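Local coordinates for CELL division protein FTSZ (Haloferax volcanii, PDB 4B45), which binds and probably hydrolyses GTP as a tubulin-like cytoskeletal protein of the CetZ family and takes part in the control of archaeal cell shape, at residues Val160-Phe168 with Thr253-Ser261; Ala242-Val251 with Gly308-Leu316. All coordinates share one frame; numbering follows the deposited sequence.

Contact 1 of 2, residues Val160-Phe168 with Thr253-Ser261; sequences VLLVDNDAF and TGTSLPDAS. With GSP (5'-guanosine-diphosphate-monothiophosphate), chain C.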
# COMPACT_ATOMS: atom_id res chain seq x y z
N VAL A 160 3.71 5.37 6.18
CA VAL A 160 4.27 4.37 5.30
C VAL A 160 3.47 3.08 5.40
O VAL A 160 3.58 2.35 6.37
CB VAL A 160 5.76 4.13 5.64
CG1 VAL A 160 6.37 3.08 4.69
CG2 VAL A 160 6.53 5.43 5.54
N LEU A 161 2.64 2.82 4.39
CA LEU A 161 1.91 1.56 4.32
C LEU A 161 2.84 0.48 3.74
O LEU A 161 3.32 0.58 2.61
CB LEU A 161 0.66 1.75 3.44
CG LEU A 161 -0.17 0.52 3.06
CD1 LEU A 161 -0.62 -0.24 4.29
CD2 LEU A 161 -1.37 0.91 2.15
N LEU A 162 3.13 -0.54 4.53
CA LEU A 162 4.13 -1.53 4.14
C LEU A 162 3.54 -2.79 3.55
O LEU A 162 2.57 -3.35 4.07
CB LEU A 162 5.01 -1.91 5.33
CG LEU A 162 6.13 -0.97 5.76
CD1 LEU A 162 6.92 -1.60 6.92
CD2 LEU A 162 7.06 -0.65 4.58
N VAL A 163 4.16 -3.24 2.46
CA VAL A 163 3.87 -4.53 1.87
C VAL A 163 5.07 -5.44 2.05
O VAL A 163 6.16 -5.14 1.55
CB VAL A 163 3.63 -4.39 0.35
CG1 VAL A 163 3.42 -5.76 -0.28
CG2 VAL A 163 2.46 -3.47 0.09
N ASP A 164 4.88 -6.54 2.75
CA ASP A 164 5.91 -7.56 2.89
C ASP A 164 5.79 -8.60 1.76
O ASP A 164 4.82 -9.36 1.71
CB ASP A 164 5.78 -8.21 4.26
CG ASP A 164 6.84 -9.26 4.54
OD1 ASP A 164 7.84 -9.35 3.78
OD2 ASP A 164 6.68 -9.98 5.54
N ASN A 165 6.76 -8.62 0.84
CA ASN A 165 6.75 -9.58 -0.26
C ASN A 165 6.66 -11.02 0.21
O ASN A 165 6.03 -11.87 -0.42
CB ASN A 165 7.99 -9.41 -1.16
CG ASN A 165 7.82 -8.33 -2.21
OD1 ASN A 165 6.76 -7.69 -2.28
ND2 ASN A 165 8.86 -8.11 -3.05
N ASP A 166 7.32 -11.30 1.33
CA ASP A 166 7.26 -12.62 1.93
C ASP A 166 5.84 -12.99 2.41
O ASP A 166 5.56 -14.16 2.63
CB ASP A 166 8.24 -12.73 3.10
CG ASP A 166 9.65 -13.04 2.65
OD1 ASP A 166 9.84 -13.39 1.46
OD2 ASP A 166 10.58 -12.93 3.48
N ALA A 167 4.96 -12.00 2.57
CA ALA A 167 3.60 -12.29 3.04
C ALA A 167 2.72 -12.86 1.93
O ALA A 167 1.64 -13.39 2.18
CB ALA A 167 2.95 -11.05 3.64
N PHE A 168 3.18 -12.74 0.69
CA PHE A 168 2.38 -13.16 -0.45
C PHE A 168 3.16 -14.14 -1.31
O PHE A 168 3.94 -13.74 -2.18
CB PHE A 168 1.97 -11.93 -1.26
CG PHE A 168 1.23 -10.92 -0.45
CD1 PHE A 168 -0.13 -11.08 -0.20
CD2 PHE A 168 1.88 -9.83 0.09
CE1 PHE A 168 -0.83 -10.15 0.56
CE2 PHE A 168 1.18 -8.90 0.87
CZ PHE A 168 -0.17 -9.06 1.10
N THR A 253 -3.92 -12.87 10.10
CA THR A 253 -3.21 -13.53 9.00
C THR A 253 -3.16 -12.75 7.69
O THR A 253 -2.23 -12.91 6.91
CB THR A 253 -3.78 -14.94 8.68
OG1 THR A 253 -5.07 -14.84 8.07
CG2 THR A 253 -3.88 -15.78 9.93
N GLY A 254 -4.16 -11.92 7.44
CA GLY A 254 -4.33 -11.36 6.10
C GLY A 254 -3.73 -9.98 5.92
O GLY A 254 -4.12 -9.24 5.01
N THR A 255 -2.79 -9.62 6.78
CA THR A 255 -2.24 -8.28 6.79
C THR A 255 -1.05 -8.15 5.83
O THR A 255 -0.29 -9.09 5.63
CB THR A 255 -1.83 -7.91 8.22
OG1 THR A 255 -1.15 -6.66 8.22
CG2 THR A 255 -0.94 -8.98 8.77
N SER A 256 -0.91 -6.97 5.23
CA SER A 256 0.14 -6.74 4.24
C SER A 256 1.54 -6.76 4.87
O SER A 256 2.54 -7.05 4.19
CB SER A 256 -0.11 -5.41 3.51
OG SER A 256 -0.06 -4.33 4.42
N LEU A 257 1.59 -6.45 6.16
CA LEU A 257 2.77 -6.62 7.01
C LEU A 257 2.44 -7.57 8.17
O LEU A 257 1.57 -7.27 8.98
CB LEU A 257 3.14 -5.27 7.62
CG LEU A 257 4.26 -5.28 8.66
CD1 LEU A 257 5.62 -5.59 7.98
CD2 LEU A 257 4.31 -3.96 9.40
N PRO A 258 3.14 -8.72 8.28
CA PRO A 258 2.87 -9.67 9.38
C PRO A 258 3.05 -9.08 10.79
O PRO A 258 3.90 -8.21 11.01
CB PRO A 258 3.93 -10.77 9.17
CG PRO A 258 4.26 -10.70 7.72
CD PRO A 258 4.15 -9.25 7.34
N ASP A 259 2.26 -9.59 11.73
CA ASP A 259 2.33 -9.20 13.14
C ASP A 259 2.12 -7.69 13.34
O ASP A 259 2.89 -7.03 14.04
CB ASP A 259 3.65 -9.67 13.78
CG ASP A 259 3.62 -9.63 15.30
OD1 ASP A 259 2.52 -9.78 15.88
OD2 ASP A 259 4.69 -9.45 15.92
N ALA A 260 1.06 -7.15 12.74
CA ALA A 260 0.79 -5.71 12.82
C ALA A 260 -0.36 -5.34 13.75
O ALA A 260 -0.94 -4.26 13.61
CB ALA A 260 0.50 -5.17 11.42
N SER A 261 -0.69 -6.22 14.71
CA SER A 261 -1.83 -5.99 15.61
C SER A 261 -1.68 -4.77 16.51
O SER A 261 -2.63 -4.03 16.70
CB SER A 261 -2.07 -7.20 16.52
OG SER A 261 -3.00 -8.09 15.95
PG GSP C . 17.80 -1.13 -9.01
O3B GSP C . 16.70 0.02 -8.81
S1G GSP C . 17.91 -2.55 -7.51
O2G GSP C . 17.58 -1.85 -10.37
O3G GSP C . 19.09 -0.40 -8.95
PB GSP C . 15.14 -0.18 -8.52
O1B GSP C . 14.27 -0.00 -9.74
O2B GSP C . 14.73 0.88 -7.50
PA GSP C . 13.45 -2.30 -7.81
O1A GSP C . 13.28 -3.46 -8.76
O2A GSP C . 12.27 -1.38 -7.99
O3A GSP C . 14.85 -1.61 -7.95
O5' GSP C . 13.36 -2.77 -6.33
C5' GSP C . 13.82 -4.00 -5.89
C4' GSP C . 13.00 -4.56 -4.81
O4' GSP C . 11.65 -4.56 -5.18
C3' GSP C . 13.33 -5.96 -4.51
O3' GSP C . 13.03 -6.16 -3.19
C2' GSP C . 12.42 -6.75 -5.34
O2' GSP C . 12.15 -7.96 -4.72
C1' GSP C . 11.22 -5.93 -5.34
N9 GSP C . 10.41 -5.99 -6.54
C8 GSP C . 10.84 -5.89 -7.80
N7 GSP C . 9.79 -5.92 -8.64
C5 GSP C . 8.65 -6.04 -7.88
C6 GSP C . 7.27 -6.11 -8.22
O6 GSP C . 6.83 -6.08 -9.53
N1 GSP C . 6.37 -6.23 -7.21
C2 GSP C . 6.78 -6.26 -5.92
N2 GSP C . 5.76 -6.38 -4.88
N3 GSP C . 8.07 -6.19 -5.56
C4 GSP C . 9.04 -6.08 -6.55
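Ser-256 grips the end of strand 159-164 with two oxygens, one from its side chain and one from its backbone. Its hydroxyl OG donates to the carbonyl O of Leu-162 at 2.8 Å, meeting that oxygen nearly head-on, with a C=O...donor angle of 160°. What allows this is the first torsion (chi1 62°), which tucks OG between the backbone N and carbonyl carbon of Ser-256. The same OG is also hydrogen-bonded to the backbone N of Leu-225, so one buried hydroxyl joins the loop to two neighbouring strands. Two residues along the strand, the backbone N of Asp-164 returns a bond to the carbonyl O of Ser-256, 2.8 Å long and almost straight at 172°.

Asp-164 then turns the chain. Its OD1 receives the backbone N of Asp-166 from above the carboxylate plane, an Asx turn, while a salt bridge from OD1 to Arg-324 ties the carboxylate to helix 323-340. With CG trans to the backbone N, OD2 reaches the ring of Pro-258, lying 3.2 Å from its CD, and the two side chains cross at about a right angle.

Packing closes round these bonds. Leu-162 CD1 approaches Leu-257 CD2 at 4.3 Å, the methyl of Ala-167 rests against Pro-258 CD, and the ring of Phe-168 brings CZ to 3.9 Å from Ser-256 CA.

On the side away from the loop, Asn-165 pairs with guanine: OD1 accepts from N2 of the nucleotide at 3.1 Å, and ND2 donates to N3. The contact thus lies at the junction of the nucleotide-binding and C-terminal domains of the tubulin/FtsZ fold, where the strand end turns into the guanine site.

Contact 2 of 2, residues Ala242-Val251 with Gly308-Leu316; sequences AVMSTTRRAV and GRLASLVLL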
# COMPACT_ATOMS: atom_id res chain seq x y z
N ALA A 242 -19.19 -15.19 10.04
CA ALA A 242 -18.39 -14.76 8.89
C ALA A 242 -17.72 -13.38 9.11
O ALA A 242 -16.55 -13.21 8.80
CB ALA A 242 -19.24 -14.75 7.62
N VAL A 243 -18.48 -12.42 9.64
CA VAL A 243 -17.94 -11.08 9.91
C VAL A 243 -16.86 -11.12 10.99
O VAL A 243 -15.82 -10.45 10.86
CB VAL A 243 -19.06 -10.07 10.32
CG1 VAL A 243 -18.48 -8.70 10.69
CG2 VAL A 243 -20.05 -9.90 9.19
N MET A 244 -17.10 -11.89 12.05
CA MET A 244 -16.12 -12.06 13.13
C MET A 244 -14.83 -12.67 12.60
O MET A 244 -13.72 -12.24 12.95
CB MET A 244 -16.64 -13.00 14.22
CG MET A 244 -17.86 -12.51 14.99
SD MET A 244 -17.62 -10.83 15.58
CE MET A 244 -16.48 -11.04 16.95
N SER A 245 -14.96 -13.70 11.79
CA SER A 245 -13.80 -14.48 11.43
C SER A 245 -13.00 -13.78 10.33
O SER A 245 -11.77 -13.74 10.41
CB SER A 245 -14.19 -15.90 11.04
OG SER A 245 -14.42 -15.98 9.65
N THR A 246 -13.67 -13.23 9.31
CA THR A 246 -12.93 -12.42 8.33
C THR A 246 -12.17 -11.27 8.99
O THR A 246 -11.04 -10.97 8.61
CB THR A 246 -13.83 -11.84 7.19
OG1 THR A 246 -14.79 -10.91 7.73
CG2 THR A 246 -14.53 -12.97 6.43
N THR A 247 -12.80 -10.65 9.98
CA THR A 247 -12.17 -9.53 10.69
C THR A 247 -10.95 -10.01 11.46
O THR A 247 -9.89 -9.39 11.37
CB THR A 247 -13.15 -8.80 11.63
OG1 THR A 247 -14.30 -8.41 10.90
CG2 THR A 247 -12.51 -7.57 12.23
N ARG A 248 -11.09 -11.12 12.20
CA ARG A 248 -9.93 -11.74 12.86
C ARG A 248 -8.81 -12.10 11.88
O ARG A 248 -7.63 -11.85 12.15
CB ARG A 248 -10.31 -13.00 13.63
CG ARG A 248 -11.22 -12.77 14.85
CD ARG A 248 -11.28 -14.04 15.72
NE ARG A 248 -12.51 -14.11 16.50
CZ ARG A 248 -13.58 -14.82 16.14
NH1 ARG A 248 -13.56 -15.52 15.01
NH2 ARG A 248 -14.65 -14.83 16.91
N ARG A 249 -9.17 -12.71 10.76
CA ARG A 249 -8.16 -13.12 9.79
C ARG A 249 -7.46 -11.91 9.20
O ARG A 249 -6.24 -11.92 9.04
CB ARG A 249 -8.76 -13.99 8.69
CG ARG A 249 -9.09 -15.41 9.14
CD ARG A 249 -9.04 -16.36 7.97
NE ARG A 249 -9.68 -15.81 6.79
CZ ARG A 249 -10.96 -15.97 6.47
NH1 ARG A 249 -11.75 -16.69 7.27
NH2 ARG A 249 -11.45 -15.43 5.37
N ALA A 250 -8.23 -10.87 8.88
CA ALA A 250 -7.69 -9.65 8.28
C ALA A 250 -6.62 -9.04 9.19
O ALA A 250 -5.58 -8.59 8.72
CB ALA A 250 -8.80 -8.64 8.00
N VAL A 251 -6.89 -9.05 10.49
CA VAL A 251 -5.97 -8.50 11.48
C VAL A 251 -4.80 -9.44 11.80
O VAL A 251 -3.69 -8.98 12.04
CB VAL A 251 -6.72 -8.17 12.79
CG1 VAL A 251 -5.76 -7.68 13.86
CG2 VAL A 251 -7.85 -7.16 12.54
N GLY A 308 -21.05 -11.88 -3.91
CA GLY A 308 -21.67 -13.04 -3.28
C GLY A 308 -20.99 -13.29 -1.95
O GLY A 308 -21.29 -14.25 -1.24
N ARG A 309 -20.07 -12.40 -1.61
CA ARG A 309 -19.23 -12.56 -0.44
C ARG A 309 -19.31 -11.37 0.51
O ARG A 309 -20.00 -10.38 0.25
CB ARG A 309 -17.78 -12.79 -0.88
CG ARG A 309 -17.64 -13.94 -1.86
CD ARG A 309 -16.24 -14.05 -2.46
NE ARG A 309 -15.24 -14.36 -1.45
CZ ARG A 309 -15.05 -15.57 -0.94
NH1 ARG A 309 -15.80 -16.59 -1.35
NH2 ARG A 309 -14.13 -15.76 -0.02
N LEU A 310 -18.61 -11.49 1.63
CA LEU A 310 -18.41 -10.41 2.58
C LEU A 310 -16.92 -10.34 2.79
O LEU A 310 -16.24 -11.36 2.70
CB LEU A 310 -19.03 -10.76 3.93
CG LEU A 310 -20.53 -10.73 4.11
CD1 LEU A 310 -20.88 -11.47 5.39
CD2 LEU A 310 -20.99 -9.28 4.17
N ALA A 311 -16.42 -9.16 3.11
CA ALA A 311 -15.01 -9.07 3.47
C ALA A 311 -14.80 -8.02 4.54
O ALA A 311 -15.59 -7.08 4.65
CB ALA A 311 -14.15 -8.77 2.25
N SER A 312 -13.76 -8.21 5.34
CA SER A 312 -13.28 -7.18 6.24
C SER A 312 -11.98 -6.63 5.67
O SER A 312 -11.07 -7.37 5.29
CB SER A 312 -13.03 -7.73 7.64
OG SER A 312 -14.21 -8.27 8.20
N LEU A 313 -11.91 -5.32 5.61
CA LEU A 313 -10.73 -4.64 5.15
C LEU A 313 -10.34 -3.78 6.33
O LEU A 313 -11.09 -2.89 6.72
CB LEU A 313 -11.08 -3.78 3.95
CG LEU A 313 -10.00 -3.04 3.18
CD1 LEU A 313 -9.14 -4.03 2.39
CD2 LEU A 313 -10.66 -2.03 2.26
N VAL A 314 -9.20 -4.09 6.94
CA VAL A 314 -8.78 -3.38 8.15
C VAL A 314 -7.45 -2.65 7.98
O VAL A 314 -6.41 -3.28 7.82
CB VAL A 314 -8.64 -4.33 9.33
CG1 VAL A 314 -8.16 -3.57 10.55
CG2 VAL A 314 -9.98 -5.02 9.62
N LEU A 315 -7.50 -1.32 8.03
CA LEU A 315 -6.30 -0.49 7.98
C LEU A 315 -5.81 -0.27 9.40
O LEU A 315 -6.58 0.11 10.27
CB LEU A 315 -6.62 0.87 7.33
CG LEU A 315 -5.48 1.89 7.28
CD1 LEU A 315 -4.30 1.38 6.44
CD2 LEU A 315 -5.95 3.28 6.79
N LEU A 316 -4.53 -0.54 9.63
CA LEU A 316 -3.93 -0.32 10.94
C LEU A 316 -2.86 0.75 10.84
O LEU A 316 -1.89 0.60 10.10
CB LEU A 316 -3.30 -1.61 11.45
CG LEU A 316 -4.27 -2.80 11.52
CD1 LEU A 316 -3.56 -4.09 11.24
CD2 LEU A 316 -4.93 -2.85 12.89
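Val-314 offers its two methyls to successive residues of helix 240-252: CG2 lies 4.1 Å from Ala-250 CB, while CG1 meets Val-251 CG2. This is helix-on-sheet packing within the C-terminal domain of the tubulin/FtsZ superfamily, the short axes passing 7.1 Å apart at -38°. Toward the start of the helix segment, Leu-310 CD1 fits against Val-243 CG2 at 4.2 Å and also touches the methyl of Ala-242. Ala-250 CB also rests 3.8 Å from Ser-312 O, and the backbones come nearest at Thr-247 and Ser-312.

Between the patches sits a buried group of three hydroxyls. Ser-312 OG, placed by a chi1 of -60° that sets it trans to its own carbonyl carbon, points toward the helix, between Thr-246 and Thr-247. It forms a 2.7 Å hydrogen bond with Thr-246 OG1 and lies equally close to Thr-247 OG1. A valine in place of Thr-247 would probably deprive Ser-312 of one of its two hydroxyl neighbours and leave a methyl pressed against its OG. One turn back, Val-243 O takes both the backbone N of Thr-247 and its OG1, the latter at 2.5 Å.

Both contacts are buried and both reach the same mixed sheet, yet they illustrate how chemistry follows position. Contact 1 lies nearer the centre of the chain and joins the GTPase domain to the C-terminal domain; there backbone groups at a strand end, a loop and a carboxylate do much of the holding, next to the nucleotide. Contact 2, away from the nucleotide site, stays within the C-terminal domain and is held by side chains of a regular helix and strand, apolar at both ends with a cluster of hydroxyls between them. Helix 240-252 runs directly into the loop of contact 1: Gly-254 N probably bonds to Arg-249 O, and Leu-316 CD1 packs against Ala-260 O.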